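Local structure of probable aspartate aminotransferase 2 (Methanococcus jannaschii, 2Z61) at residues S3-N8 / I130-A135; L102-S107 / L245-N250; F178-I183 / L211-L216; S188-N193 / Y202-F207. The protein catalyses the pyridoxal-phosphate-dependent transfer of an amino group from alanine to a furfural phosphate, giving the aminomethyl furan precursor of methanofuran. One frame throughout, in Å; residues are numbered along the deposited sequence.

Contact 1: residues S3-N8 / I130-A135; sequences SKRLLN and IRFLGA
Arg-5 lies across the aromatic ring of Phe-132 and at the same time grips the backbone of that residue. Its CD sits over one face of the ring, 3.8 Å from the centroid of Phe-132 and displaced toward the rim on the CE1 side, a CH-pi contact. The chain runs extended from CG to NE, which carries the guanidinium past the ring; its plane is turned 46° from that of the phenyl group, and with CZ of Arg-5 5.6 Å from the centroid of the Phe-132 ring any cation-pi attraction is weak. Within the chain the guanidinium is tethered by a hydrogen bond: NE of Arg-5 gives to O of Phe-132 at 3.1 Å. The acceptor lies in the guanidinium plane, at its edge, but the bond is bent at the hydrogen, with an N-H...O angle of 136°. CG of Phe-132 stands anti to the backbone N (chi1 -176°), which brings the ring under the arginine. At the margin, CD of Arg-131 comes within 4.3 Å of O of Asn-8. Ser-3 is the N-cap of the short helix 4-8, its OG accepting a weak bond from N of Leu-6, while Gly-134, at positive phi, ends helix 125-132 in a Schellman motif. NH1 of Arg-5 bonds O of Leu-133 of the second subunit, and the reciprocal bond is made back; NH2 makes a long, weak ion pair with Asp-112 there. The arrangement forms part of the dimer interface of this aminotransferase, an N-terminal helical turn laid on the large domain beside the partner subunit.

Contact 2: residues L102-S107 / L245-N250; sequences LFFALS and LKLQQN
The ring of Phe-104 takes Leu-247 over one face and Gln-248 at its edge. CB of Leu-247 stands 4.3 Å from the centroid of the Phe-104 ring, a CH-pi contact shifted toward the rim. In the ring plane, OE1 of Gln-248 meets CE1 of Phe-104 at 3.5 Å, and the amide is turned 81° against the ring, nearly upright to it. The glutamine reaches this edge by a bend in its chain (chi2 112°). Leu-247 touches helix 98-109 a second time through its CD1 branch, which rests 3.5 Å from O of Phe-104 and 3.8 Å from CB of Ser-107. The segment axes approach to 10.1 Å and cross at 128° between their N-to-C directions, nearer to perpendicular than to antiparallel. Beside the leucine, OG of Ser-107 turns back onto its own helix and bonds O of Phe-103 at 2.9 Å; that carbonyl also takes Ser-107 N, the two donors coming from opposite faces of its plane. NE2 of Gln-248 is held by the backbone carbonyls of Ile-94 and Ser-65, which probably fixes the amide with its oxygen toward the phenylalanine. No hydrogen bond joins the two segments: the buried interface is carried by aliphatic and aromatic carbon, the serine hydroxyl and the amide NE2 find their bonds away from it, and the amide oxygen faces the ring's C-H edge, an approach that is probably mildly attractive.

Contact 3: residues F178-I183 / L211-L216; sequences FAYENI and LEKTIL
Tyr-180 and Lys-213 lie alongside each other, pointing opposite ways, where helix 173-182 packs near the start of strand 214-219, in the alpha/beta large domain of this fold-type I aminotransferase. Lys-213 has CG between its backbone N and carbonyl carbon (chi1 55°), the crowded position, and the chain bends again at chi3 (-49°). Its aliphatic part thereby runs along the edge of the tyrosine, CG 3.7 Å from CD2 of Tyr-180, while the ammonium reaches the end of the helix. There NZ of Lys-213 gives a hydrogen bond to O of Tyr-180 at 3.2 Å, entering from above the carbonyl plane, 50° out of it. O of Ile-183, the first residue past the helix, is also close, 3.0 Å from NZ of Lys-213. The ammonium thus sits among carbonyls at the C-terminal end of a helix, where the helix dipole would probably favour a positive charge. An alanine here takes away the methylenes and the charge, and is likely to leave the edge of the tyrosine bare of this neighbour and the Tyr-180 carbonyl without this donor. Tyr-180, with CG anti to its carbonyl carbon, carries its ring outward to Thr-214, whose CG2 lies in the ring plane at the edge; the modelled approach is too tight to be trusted in detail. Asp-208 holds the turn before the strand by accepting from the backbone N of Glu-212 and Lys-213. Within the helix, ND2 of Asn-182 folds back to O of Phe-178 at 2.9 Å.

Contact 4: residues S188-N193 / Y202-F207; sequences SDEIYN and YSAIEF
Glu-190 stretches toward Ser-203 with CG anti to its own carbonyl carbon (chi1 -57°) and the chain extended beyond, while OG of Ser-203 stands anti to its backbone N (chi1 173°), turned to meet the carboxylate. The two oxygens of Glu-190 share out the donors. OE1 of Glu-190 takes OG of Ser-203 on its syn side at 3.1 Å. OE2 of Glu-190 takes the backbone N of Ala-204, also syn, at 2.8 Å and with an almost straight N-H...O angle of 170°; its anti side is used by OG of Ser-188, 2.8 Å from OE2 of Glu-190. Three bonds thus hold the buried carboxylate and fix its rotation. The glutamate opens a type I beta turn, Glu-190 to Asn-193, directly after strand 185-189, at the cofactor end of the central sheet of the aminotransferase fold: the neighbouring Asp-189 lies near N1 of the pyridoxal phosphate bound to Lys-222, and Tyr-192 OH bonds its O3. A glutamine here has one acceptor oxygen fewer and no charge, and would probably leave either the Ser-203 hydroxyl or both the Ala-204 N-H and the Ser-188 hydroxyl without their acceptor. CB of Ala-204, which opens a 3-10 turn, packs 3.6 Å from OG of Ser-188. Farther along, a water bridges the segments, accepting from N of Tyr-202 at 2.6 Å and, weakly, from ND2 of Asn-193 at 3.3 Å.

From the N terminus, contact 1 closes first, bringing the end of helix 125-132 back to helix 4-8. Contact 2 opens within that loop at helix 98-109 and closes later at helix 238-251, so the two cross; Leu-133 packs on Leu-106 and Ser-107 where they meet, and both touch the second subunit. Inside the span of contact 2 lies contact 3, from helix 173-182 to strand 214-219, and inside that contact 4, from strand 185-189 to the loop following it. Contacts 3 and 4 share the central sheet, whose neighbouring strands join at Ile-215 and Ser-188; Ala-105 of contact 2 packs on Ile-215, linking the helix layer to it.

Contact 1: residues S3-N8 / I130-A135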
loop_
_atom_site.group_PDB
_atom_site.type_symbol
_atom_site.label_atom_id
_atom_site.label_comp_id
_atom_site.label_asym_id
_atom_site.label_seq_id
_atom_site.Cartn_x
_atom_site.Cartn_y
_atom_site.Cartn_z
ATOM N N SER A 3 -12.739 14.815 -7.001
ATOM C CA SER A 3 -13.089 15.159 -5.626
ATOM C C SER A 3 -12.323 16.387 -5.144
ATOM O O SER A 3 -11.299 16.757 -5.713
ATOM C CB SER A 3 -12.772 13.994 -4.698
ATOM O OG SER A 3 -11.373 13.784 -4.647
ATOM N N LYS A 4 -12.830 17.008 -4.084
ATOM C CA LYS A 4 -12.198 18.182 -3.501
ATOM C C LYS A 4 -10.808 17.852 -2.965
ATOM O O LYS A 4 -9.877 18.638 -3.124
ATOM C CB LYS A 4 -13.051 18.740 -2.355
ATOM C CG LYS A 4 -14.300 19.494 -2.787
ATOM C CD LYS A 4 -14.934 20.193 -1.585
ATOM C CE LYS A 4 -16.139 21.037 -1.978
ATOM N NZ LYS A 4 -16.756 21.702 -0.789
ATOM N N ARG A 5 -10.670 16.693 -2.325
ATOM C CA ARG A 5 -9.379 16.287 -1.770
ATOM C C ARG A 5 -8.269 16.280 -2.809
ATOM O O ARG A 5 -7.202 16.845 -2.588
ATOM C CB ARG A 5 -9.462 14.893 -1.146
ATOM C CG ARG A 5 -10.308 14.804 0.102
ATOM C CD ARG A 5 -10.030 13.511 0.846
ATOM N NE ARG A 5 -10.795 13.441 2.085
ATOM C CZ ARG A 5 -12.080 13.113 2.158
ATOM N NH1 ARG A 5 -12.753 12.809 1.057
ATOM N NH2 ARG A 5 -12.695 13.105 3.333
ATOM N N LEU A 6 -8.517 15.629 -3.940
ATOM C CA LEU A 6 -7.519 15.541 -4.996
ATOM C C LEU A 6 -7.200 16.885 -5.615
ATOM O O LEU A 6 -6.160 17.051 -6.254
ATOM C CB LEU A 6 -7.984 14.570 -6.082
ATOM C CG LEU A 6 -7.377 13.166 -6.011
ATOM C CD1 LEU A 6 -5.931 13.222 -6.465
ATOM C CD2 LEU A 6 -7.476 12.626 -4.589
ATOM N N LEU A 7 -8.096 17.846 -5.420
ATOM C CA LEU A 7 -7.918 19.182 -5.968
ATOM C C LEU A 7 -6.926 19.997 -5.149
ATOM O O LEU A 7 -6.316 20.937 -5.657
ATOM C CB LEU A 7 -9.270 19.900 -6.033
ATOM C CG LEU A 7 -10.329 19.236 -6.927
ATOM C CD1 LEU A 7 -11.656 19.963 -6.770
ATOM C CD2 LEU A 7 -9.876 19.249 -8.383
ATOM N N ASN A 8 -6.757 19.629 -3.883
ATOM C CA ASN A 8 -5.830 20.332 -3.001
ATOM C C ASN A 8 -4.459 19.663 -2.975
ATOM O O ASN A 8 -3.492 20.239 -2.485
ATOM C CB ASN A 8 -6.395 20.390 -1.579
ATOM C CG ASN A 8 -7.706 21.154 -1.501
ATOM O OD1 ASN A 8 -7.773 22.335 -1.851
ATOM N ND2 ASN A 8 -8.757 20.484 -1.033
ATOM N N ILE A 130 -1.585 15.373 5.416
ATOM C CA ILE A 130 -2.313 16.171 6.402
ATOM C C ILE A 130 -3.582 16.807 5.836
ATOM O O ILE A 130 -4.657 16.670 6.424
ATOM C CB ILE A 130 -1.373 17.248 7.030
ATOM C CG1 ILE A 130 -0.341 16.550 7.924
ATOM C CG2 ILE A 130 -2.189 18.264 7.851
ATOM C CD1 ILE A 130 0.939 17.360 8.185
ATOM N N ARG A 131 -3.471 17.484 4.698
ATOM C CA ARG A 131 -4.647 18.095 4.083
ATOM C C ARG A 131 -5.672 17.020 3.734
ATOM O O ARG A 131 -6.855 17.139 4.068
ATOM C CB ARG A 131 -4.263 18.851 2.810
ATOM C CG ARG A 131 -3.519 20.143 3.056
ATOM C CD ARG A 131 -3.099 20.789 1.746
ATOM N NE ARG A 131 -2.446 22.075 1.962
ATOM C CZ ARG A 131 -2.905 23.016 2.781
ATOM N NH1 ARG A 131 -4.027 22.816 3.462
ATOM N NH2 ARG A 131 -2.246 24.159 2.918
ATOM N N PHE A 132 -5.212 15.968 3.062
ATOM C CA PHE A 132 -6.087 14.873 2.659
ATOM C C PHE A 132 -7.023 14.443 3.784
ATOM O O PHE A 132 -8.186 14.116 3.538
ATOM C CB PHE A 132 -5.258 13.667 2.206
ATOM C CG PHE A 132 -6.085 12.517 1.689
ATOM C CD1 PHE A 132 -6.400 12.419 0.337
ATOM C CD2 PHE A 132 -6.543 11.525 2.555
ATOM C CE1 PHE A 132 -7.157 11.344 -0.156
ATOM C CE2 PHE A 132 -7.303 10.445 2.078
ATOM C CZ PHE A 132 -7.608 10.355 0.716
ATOM N N LEU A 133 -6.512 14.442 5.014
ATOM C CA LEU A 133 -7.308 14.042 6.175
ATOM C C LEU A 133 -8.089 15.195 6.809
ATOM O O LEU A 133 -8.605 15.064 7.919
ATOM C CB LEU A 133 -6.407 13.381 7.222
ATOM C CG LEU A 133 -5.754 12.060 6.800
ATOM C CD1 LEU A 133 -4.718 11.632 7.835
ATOM C CD2 LEU A 133 -6.823 10.989 6.650
ATOM N N GLY A 134 -8.165 16.321 6.106
ATOM C CA GLY A 134 -8.906 17.463 6.619
ATOM C C GLY A 134 -8.249 18.284 7.718
ATOM O O GLY A 134 -8.899 19.134 8.334
ATOM N N ALA A 135 -6.966 18.043 7.973
ATOM C CA ALA A 135 -6.250 18.782 9.002
ATOM C C ALA A 135 -5.433 19.894 8.350
ATOM O O ALA A 135 -5.298 19.933 7.129
ATOM C CB ALA A 135 -5.336 17.841 9.785
#

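Contact 2: residues L102-S107 / L245-N250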
loop_
_atom_site.group_PDB
_atom_site.type_symbol
_atom_site.label_atom_id
_atom_site.label_comp_id
_atom_site.label_asym_id
_atom_site.label_seq_id
_atom_site.Cartn_x
_atom_site.Cartn_y
_atom_site.Cartn_z
ATOM N N LEU A 102 3.211 5.841 7.678
ATOM C CA LEU A 102 2.962 7.215 8.084
ATOM C C LEU A 102 1.491 7.575 7.845
ATOM O O LEU A 102 0.820 8.097 8.734
ATOM C CB LEU A 102 3.865 8.166 7.295
ATOM C CG LEU A 102 3.714 9.661 7.604
ATOM C CD1 LEU A 102 4.268 9.974 8.986
ATOM C CD2 LEU A 102 4.445 10.467 6.547
ATOM N N PHE A 103 0.991 7.287 6.649
ATOM C CA PHE A 103 -0.400 7.607 6.347
ATOM C C PHE A 103 -1.365 6.992 7.361
ATOM O O PHE A 103 -2.282 7.654 7.834
ATOM C CB PHE A 103 -0.780 7.139 4.946
ATOM C CG PHE A 103 -2.181 7.508 4.566
ATOM C CD1 PHE A 103 -2.488 8.812 4.188
ATOM C CD2 PHE A 103 -3.206 6.575 4.648
ATOM C CE1 PHE A 103 -3.798 9.176 3.901
ATOM C CE2 PHE A 103 -4.520 6.934 4.362
ATOM C CZ PHE A 103 -4.813 8.234 3.990
ATOM N N PHE A 104 -1.156 5.717 7.682
ATOM C CA PHE A 104 -2.004 5.027 8.645
ATOM C C PHE A 104 -1.899 5.662 10.033
ATOM O O PHE A 104 -2.889 5.737 10.765
ATOM C CB PHE A 104 -1.611 3.548 8.727
ATOM C CG PHE A 104 -1.978 2.740 7.509
ATOM C CD1 PHE A 104 -1.514 1.432 7.365
ATOM C CD2 PHE A 104 -2.807 3.267 6.524
ATOM C CE1 PHE A 104 -1.872 0.657 6.255
ATOM C CE2 PHE A 104 -3.171 2.501 5.413
ATOM C CZ PHE A 104 -2.702 1.193 5.279
ATOM N N ALA A 105 -0.694 6.111 10.393
ATOM C CA ALA A 105 -0.465 6.743 11.696
ATOM C C ALA A 105 -1.304 8.010 11.823
ATOM O O ALA A 105 -2.044 8.177 12.795
ATOM C CB ALA A 105 1.021 7.071 11.870
ATOM N N LEU A 106 -1.179 8.897 10.836
ATOM C CA LEU A 106 -1.941 10.147 10.822
ATOM C C LEU A 106 -3.451 9.873 10.840
ATOM O O LEU A 106 -4.198 10.533 11.571
ATOM C CB LEU A 106 -1.571 10.982 9.585
ATOM C CG LEU A 106 -0.221 11.717 9.600
ATOM C CD1 LEU A 106 0.110 12.241 8.208
ATOM C CD2 LEU A 106 -0.260 12.870 10.606
ATOM N N SER A 107 -3.896 8.888 10.057
ATOM C CA SER A 107 -5.323 8.552 9.992
ATOM C C SER A 107 -5.944 8.179 11.328
ATOM O O SER A 107 -7.083 8.546 11.616
ATOM C CB SER A 107 -5.565 7.385 9.024
ATOM O OG SER A 107 -5.185 7.709 7.698
ATOM N N LEU A 245 -4.092 -1.519 12.660
ATOM C CA LEU A 245 -4.346 -2.863 12.157
ATOM C C LEU A 245 -5.637 -2.908 11.334
ATOM O O LEU A 245 -5.684 -3.530 10.272
ATOM C CB LEU A 245 -4.444 -3.862 13.312
ATOM C CG LEU A 245 -4.680 -5.331 12.937
ATOM C CD1 LEU A 245 -3.674 -5.773 11.873
ATOM C CD2 LEU A 245 -4.543 -6.196 14.182
ATOM N N LYS A 246 -6.683 -2.256 11.833
ATOM C CA LYS A 246 -7.960 -2.204 11.135
ATOM C C LYS A 246 -7.777 -1.549 9.776
ATOM O O LYS A 246 -8.333 -2.014 8.777
ATOM C CB LYS A 246 -8.984 -1.425 11.960
ATOM C CG LYS A 246 -9.246 -2.031 13.333
ATOM C CD LYS A 246 -9.933 -1.047 14.268
ATOM C CE LYS A 246 -11.241 -0.542 13.684
ATOM N NZ LYS A 246 -12.257 -1.626 13.594
ATOM N N LEU A 247 -6.998 -0.471 9.735
ATOM C CA LEU A 247 -6.742 0.219 8.479
ATOM C C LEU A 247 -5.984 -0.713 7.533
ATOM O O LEU A 247 -6.298 -0.803 6.343
ATOM C CB LEU A 247 -5.917 1.485 8.724
ATOM C CG LEU A 247 -6.627 2.643 9.425
ATOM C CD1 LEU A 247 -5.614 3.697 9.809
ATOM C CD2 LEU A 247 -7.693 3.234 8.507
ATOM N N GLN A 248 -4.983 -1.405 8.072
ATOM C CA GLN A 248 -4.169 -2.333 7.292
ATOM C C GLN A 248 -4.981 -3.510 6.746
ATOM O O GLN A 248 -4.815 -3.895 5.591
ATOM C CB GLN A 248 -3.005 -2.858 8.140
ATOM C CG GLN A 248 -2.233 -4.013 7.499
ATOM C CD GLN A 248 -0.821 -3.624 7.089
ATOM O OE1 GLN A 248 -0.613 -2.627 6.410
ATOM N NE2 GLN A 248 0.153 -4.422 7.499
ATOM N N GLN A 249 -5.854 -4.077 7.572
ATOM C CA GLN A 249 -6.676 -5.209 7.149
ATOM C C GLN A 249 -7.620 -4.850 6.006
ATOM O O GLN A 249 -7.950 -5.697 5.174
ATOM C CB GLN A 249 -7.500 -5.746 8.320
ATOM C CG GLN A 249 -6.682 -6.217 9.498
ATOM C CD GLN A 249 -7.546 -6.564 10.694
ATOM O OE1 GLN A 249 -8.267 -5.716 11.214
ATOM N NE2 GLN A 249 -7.473 -7.815 11.137
ATOM N N ASN A 250 -8.052 -3.597 5.962
ATOM C CA ASN A 250 -8.968 -3.158 4.916
ATOM C C ASN A 250 -8.277 -2.677 3.644
ATOM O O ASN A 250 -8.591 -3.147 2.548
ATOM C CB ASN A 250 -9.884 -2.043 5.448
ATOM C CG ASN A 250 -11.027 -2.577 6.307
ATOM O OD1 ASN A 250 -12.123 -2.843 5.806
ATOM N ND2 ASN A 250 -10.773 -2.743 7.601
#

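Contact 3: residues F178-I183 / L211-L216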
loop_
_atom_site.group_PDB
_atom_site.type_symbol
_atom_site.label_atom_id
_atom_site.label_comp_id
_atom_site.label_asym_id
_atom_site.label_seq_id
_atom_site.Cartn_x
_atom_site.Cartn_y
_atom_site.Cartn_z
ATOM N N PHE A 178 10.547 19.148 24.497
ATOM C CA PHE A 178 9.487 20.146 24.460
ATOM C C PHE A 178 8.187 19.513 23.968
ATOM O O PHE A 178 7.123 19.719 24.561
ATOM C CB PHE A 178 9.854 21.301 23.527
ATOM C CG PHE A 178 8.822 22.391 23.487
ATOM C CD1 PHE A 178 8.715 23.306 24.528
ATOM C CD2 PHE A 178 7.919 22.472 22.435
ATOM C CE1 PHE A 178 7.718 24.284 24.522
ATOM C CE2 PHE A 178 6.919 23.446 22.423
ATOM C CZ PHE A 178 6.820 24.351 23.471
ATOM N N ALA A 179 8.277 18.735 22.891
ATOM C CA ALA A 179 7.093 18.097 22.320
ATOM C C ALA A 179 6.369 17.158 23.283
ATOM O O ALA A 179 5.139 17.167 23.345
ATOM C CB ALA A 179 7.458 17.350 21.043
ATOM N N TYR A 180 7.118 16.350 24.032
ATOM C CA TYR A 180 6.492 15.430 24.973
ATOM C C TYR A 180 5.808 16.098 26.158
ATOM O O TYR A 180 4.942 15.492 26.788
ATOM C CB TYR A 180 7.503 14.398 25.470
ATOM C CG TYR A 180 7.777 13.341 24.432
ATOM C CD1 TYR A 180 8.936 13.373 23.659
ATOM C CD2 TYR A 180 6.842 12.340 24.173
ATOM C CE1 TYR A 180 9.158 12.437 22.652
ATOM C CE2 TYR A 180 7.052 11.402 23.171
ATOM C CZ TYR A 180 8.212 11.456 22.413
ATOM O OH TYR A 180 8.429 10.523 21.422
ATOM N N GLU A 181 6.195 17.335 26.466
ATOM C CA GLU A 181 5.577 18.066 27.576
ATOM C C GLU A 181 4.402 18.891 27.052
ATOM O O GLU A 181 3.407 19.082 27.749
ATOM C CB GLU A 181 6.588 19.027 28.234
ATOM C CG GLU A 181 7.576 18.374 29.211
ATOM C CD GLU A 181 6.891 17.770 30.431
ATOM O OE1 GLU A 181 7.528 16.945 31.126
ATOM O OE2 GLU A 181 5.723 18.125 30.702
ATOM N N ASN A 182 4.515 19.352 25.811
ATOM C CA ASN A 182 3.502 20.222 25.235
ATOM C C ASN A 182 2.589 19.727 24.110
ATOM O O ASN A 182 1.523 20.310 23.889
ATOM C CB ASN A 182 4.208 21.488 24.776
ATOM C CG ASN A 182 4.911 22.176 25.912
ATOM O OD1 ASN A 182 4.267 22.697 26.812
ATOM N ND2 ASN A 182 6.229 22.163 25.897
ATOM N N ILE A 183 2.989 18.682 23.391
ATOM C CA ILE A 183 2.177 18.212 22.277
ATOM C C ILE A 183 1.556 16.841 22.506
ATOM O O ILE A 183 2.235 15.898 22.879
ATOM C CB ILE A 183 3.028 18.202 20.990
ATOM C CG1 ILE A 183 3.647 19.590 20.792
ATOM C CG2 ILE A 183 2.173 17.809 19.786
ATOM C CD1 ILE A 183 4.623 19.689 19.649
ATOM N N LEU A 211 5.760 4.402 24.722
ATOM C CA LEU A 211 5.020 4.822 23.538
ATOM C C LEU A 211 3.622 5.288 23.915
ATOM O O LEU A 211 2.639 4.943 23.253
ATOM C CB LEU A 211 4.936 3.661 22.551
ATOM C CG LEU A 211 6.287 3.029 22.215
ATOM C CD1 LEU A 211 6.073 1.638 21.641
ATOM C CD2 LEU A 211 7.043 3.926 21.248
ATOM N N GLU A 212 3.547 6.070 24.987
ATOM C CA GLU A 212 2.287 6.603 25.480
ATOM C C GLU A 212 1.715 7.617 24.508
ATOM O O GLU A 212 0.506 7.649 24.269
ATOM C CB GLU A 212 2.493 7.277 26.837
ATOM C CG GLU A 212 2.976 6.337 27.931
ATOM C CD GLU A 212 3.245 7.052 29.246
ATOM O OE1 GLU A 212 3.661 6.376 30.214
ATOM O OE2 GLU A 212 3.044 8.289 29.309
ATOM N N LYS A 213 2.583 8.455 23.952
ATOM C CA LYS A 213 2.130 9.475 23.021
ATOM C C LYS A 213 2.986 9.583 21.760
ATOM O O LYS A 213 3.030 10.629 21.113
ATOM C CB LYS A 213 2.062 10.826 23.736
ATOM C CG LYS A 213 3.364 11.248 24.396
ATOM C CD LYS A 213 3.161 12.441 25.325
ATOM C CE LYS A 213 2.369 13.551 24.655
ATOM N NZ LYS A 213 2.093 14.689 25.576
ATOM N N THR A 214 3.671 8.503 21.408
ATOM C CA THR A 214 4.479 8.529 20.202
ATOM C C THR A 214 4.164 7.384 19.246
ATOM O O THR A 214 3.773 6.290 19.658
ATOM C CB THR A 214 6.008 8.482 20.496
ATOM O OG1 THR A 214 6.524 7.184 20.180
ATOM C CG2 THR A 214 6.291 8.778 21.940
ATOM N N ILE A 215 4.312 7.670 17.960
ATOM C CA ILE A 215 4.120 6.672 16.922
ATOM C C ILE A 215 5.434 6.737 16.161
ATOM O O ILE A 215 5.791 7.768 15.603
ATOM C CB ILE A 215 2.954 7.009 15.982
ATOM C CG1 ILE A 215 1.671 7.186 16.799
ATOM C CG2 ILE A 215 2.774 5.882 14.977
ATOM C CD1 ILE A 215 0.422 7.422 15.968
ATOM N N LEU A 216 6.167 5.638 16.185
ATOM C CA LEU A 216 7.463 5.564 15.545
ATOM C C LEU A 216 7.353 4.893 14.177
ATOM O O LEU A 216 6.777 3.809 14.030
ATOM C CB LEU A 216 8.420 4.790 16.459
ATOM C CG LEU A 216 9.929 4.836 16.217
ATOM C CD1 LEU A 216 10.632 4.166 17.385
ATOM C CD2 LEU A 216 10.286 4.150 14.903
#

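Contact 4: residues S188-N193 / Y202-F207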
loop_
_atom_site.group_PDB
_atom_site.type_symbol
_atom_site.label_atom_id
_atom_site.label_comp_id
_atom_site.label_asym_id
_atom_site.label_seq_id
_atom_site.Cartn_x
_atom_site.Cartn_y
_atom_site.Cartn_z
ATOM N N SER A 188 7.278 10.200 14.983
ATOM C CA SER A 188 8.701 10.239 14.661
ATOM C C SER A 188 9.019 9.424 13.410
ATOM O O SER A 188 8.816 8.205 13.373
ATOM C CB SER A 188 9.500 9.708 15.859
ATOM O OG SER A 188 10.874 9.998 15.743
ATOM N N ASP A 189 9.514 10.106 12.383
ATOM C CA ASP A 189 9.862 9.462 11.124
ATOM C C ASP A 189 11.363 9.200 11.175
ATOM O O ASP A 189 12.164 10.111 10.996
ATOM C CB ASP A 189 9.502 10.387 9.958
ATOM C CG ASP A 189 9.668 9.716 8.612
ATOM O OD1 ASP A 189 9.271 10.314 7.590
ATOM O OD2 ASP A 189 10.200 8.588 8.576
ATOM N N GLU A 190 11.735 7.950 11.417
ATOM C CA GLU A 190 13.138 7.578 11.550
ATOM C C GLU A 190 13.693 6.704 10.420
ATOM O O GLU A 190 14.702 6.010 10.585
ATOM C CB GLU A 190 13.320 6.901 12.920
ATOM C CG GLU A 190 12.868 7.820 14.077
ATOM C CD GLU A 190 12.857 7.155 15.447
ATOM O OE1 GLU A 190 13.259 5.982 15.566
ATOM O OE2 GLU A 190 12.455 7.826 16.424
ATOM N N ILE A 191 13.057 6.781 9.253
ATOM C CA ILE A 191 13.451 5.982 8.098
ATOM C C ILE A 191 14.933 6.074 7.695
ATOM O O ILE A 191 15.469 5.143 7.097
ATOM C CB ILE A 191 12.535 6.302 6.865
ATOM C CG1 ILE A 191 12.577 5.137 5.875
ATOM C CG2 ILE A 191 12.962 7.613 6.187
ATOM C CD1 ILE A 191 12.212 3.798 6.491
ATOM N N TYR A 192 15.595 7.175 8.027
ATOM C CA TYR A 192 17.016 7.342 7.704
ATOM C C TYR A 192 17.933 7.064 8.896
ATOM O O TYR A 192 19.153 7.230 8.810
ATOM C CB TYR A 192 17.304 8.757 7.192
ATOM C CG TYR A 192 16.632 9.074 5.881
ATOM C CD1 TYR A 192 15.478 9.855 5.835
ATOM C CD2 TYR A 192 17.144 8.579 4.682
ATOM C CE1 TYR A 192 14.844 10.139 4.616
ATOM C CE2 TYR A 192 16.521 8.851 3.463
ATOM C CZ TYR A 192 15.370 9.629 3.438
ATOM O OH TYR A 192 14.749 9.867 2.239
ATOM N N ASN A 193 17.346 6.661 10.013
ATOM C CA ASN A 193 18.124 6.372 11.207
ATOM C C ASN A 193 19.122 5.277 10.838
ATOM O O ASN A 193 18.800 4.366 10.078
ATOM C CB ASN A 193 17.190 5.905 12.324
ATOM C CG ASN A 193 17.662 6.324 13.689
ATOM O OD1 ASN A 193 17.293 5.724 14.699
ATOM N ND2 ASN A 193 18.497 7.354 13.731
ATOM N N TYR A 202 19.674 8.900 17.398
ATOM C CA TYR A 202 18.659 9.340 18.349
ATOM C C TYR A 202 17.255 8.895 17.952
ATOM O O TYR A 202 16.726 9.340 16.934
ATOM C CB TYR A 202 18.690 10.867 18.463
ATOM C CG TYR A 202 19.096 11.395 19.821
ATOM C CD1 TYR A 202 19.372 12.751 20.003
ATOM C CD2 TYR A 202 19.195 10.549 20.927
ATOM C CE1 TYR A 202 19.738 13.252 21.251
ATOM C CE2 TYR A 202 19.558 11.040 22.180
ATOM C CZ TYR A 202 19.829 12.392 22.332
ATOM O OH TYR A 202 20.194 12.886 23.565
ATOM N N SER A 203 16.655 8.030 18.767
ATOM C CA SER A 203 15.306 7.526 18.517
ATOM C C SER A 203 14.323 8.120 19.533
ATOM O O SER A 203 14.706 8.431 20.661
ATOM C CB SER A 203 15.301 5.994 18.618
ATOM O OG SER A 203 13.987 5.466 18.545
ATOM N N ALA A 204 13.066 8.282 19.128
ATOM C CA ALA A 204 12.048 8.843 20.014
ATOM C C ALA A 204 11.749 7.890 21.154
ATOM O O ALA A 204 11.303 8.320 22.218
ATOM C CB ALA A 204 10.763 9.136 19.244
ATOM N N ILE A 205 11.990 6.598 20.921
ATOM C CA ILE A 205 11.749 5.565 21.927
ATOM C C ILE A 205 12.527 5.905 23.205
ATOM O O ILE A 205 12.166 5.475 24.290
ATOM C CB ILE A 205 12.186 4.155 21.400
ATOM C CG1 ILE A 205 11.681 3.051 22.332
ATOM C CG2 ILE A 205 13.700 4.056 21.329
ATOM C CD1 ILE A 205 10.197 2.777 22.231
ATOM N N GLU A 206 13.586 6.695 23.063
ATOM C CA GLU A 206 14.403 7.091 24.207
ATOM C C GLU A 206 13.742 8.126 25.120
ATOM O O GLU A 206 14.149 8.286 26.268
ATOM C CB GLU A 206 15.767 7.605 23.715
ATOM C CG GLU A 206 16.613 6.507 23.077
ATOM C CD GLU A 206 17.871 7.025 22.404
ATOM O OE1 GLU A 206 17.765 7.878 21.500
ATOM O OE2 GLU A 206 18.975 6.573 22.776
ATOM N N PHE A 207 12.717 8.814 24.626
ATOM C CA PHE A 207 12.021 9.825 25.419
ATOM C C PHE A 207 10.660 9.357 25.927
ATOM O O PHE A 207 10.118 9.903 26.890
ATOM C CB PHE A 207 11.837 11.105 24.603
ATOM C CG PHE A 207 13.112 11.645 24.033
ATOM C CD1 PHE A 207 13.606 11.168 22.825
ATOM C CD2 PHE A 207 13.845 12.605 24.725
ATOM C CE1 PHE A 207 14.815 11.635 22.313
ATOM C CE2 PHE A 207 15.056 13.077 24.222
ATOM C CZ PHE A 207 15.541 12.589 23.013
HETATM O O HOH W 1 19.198 10.220 15.174
#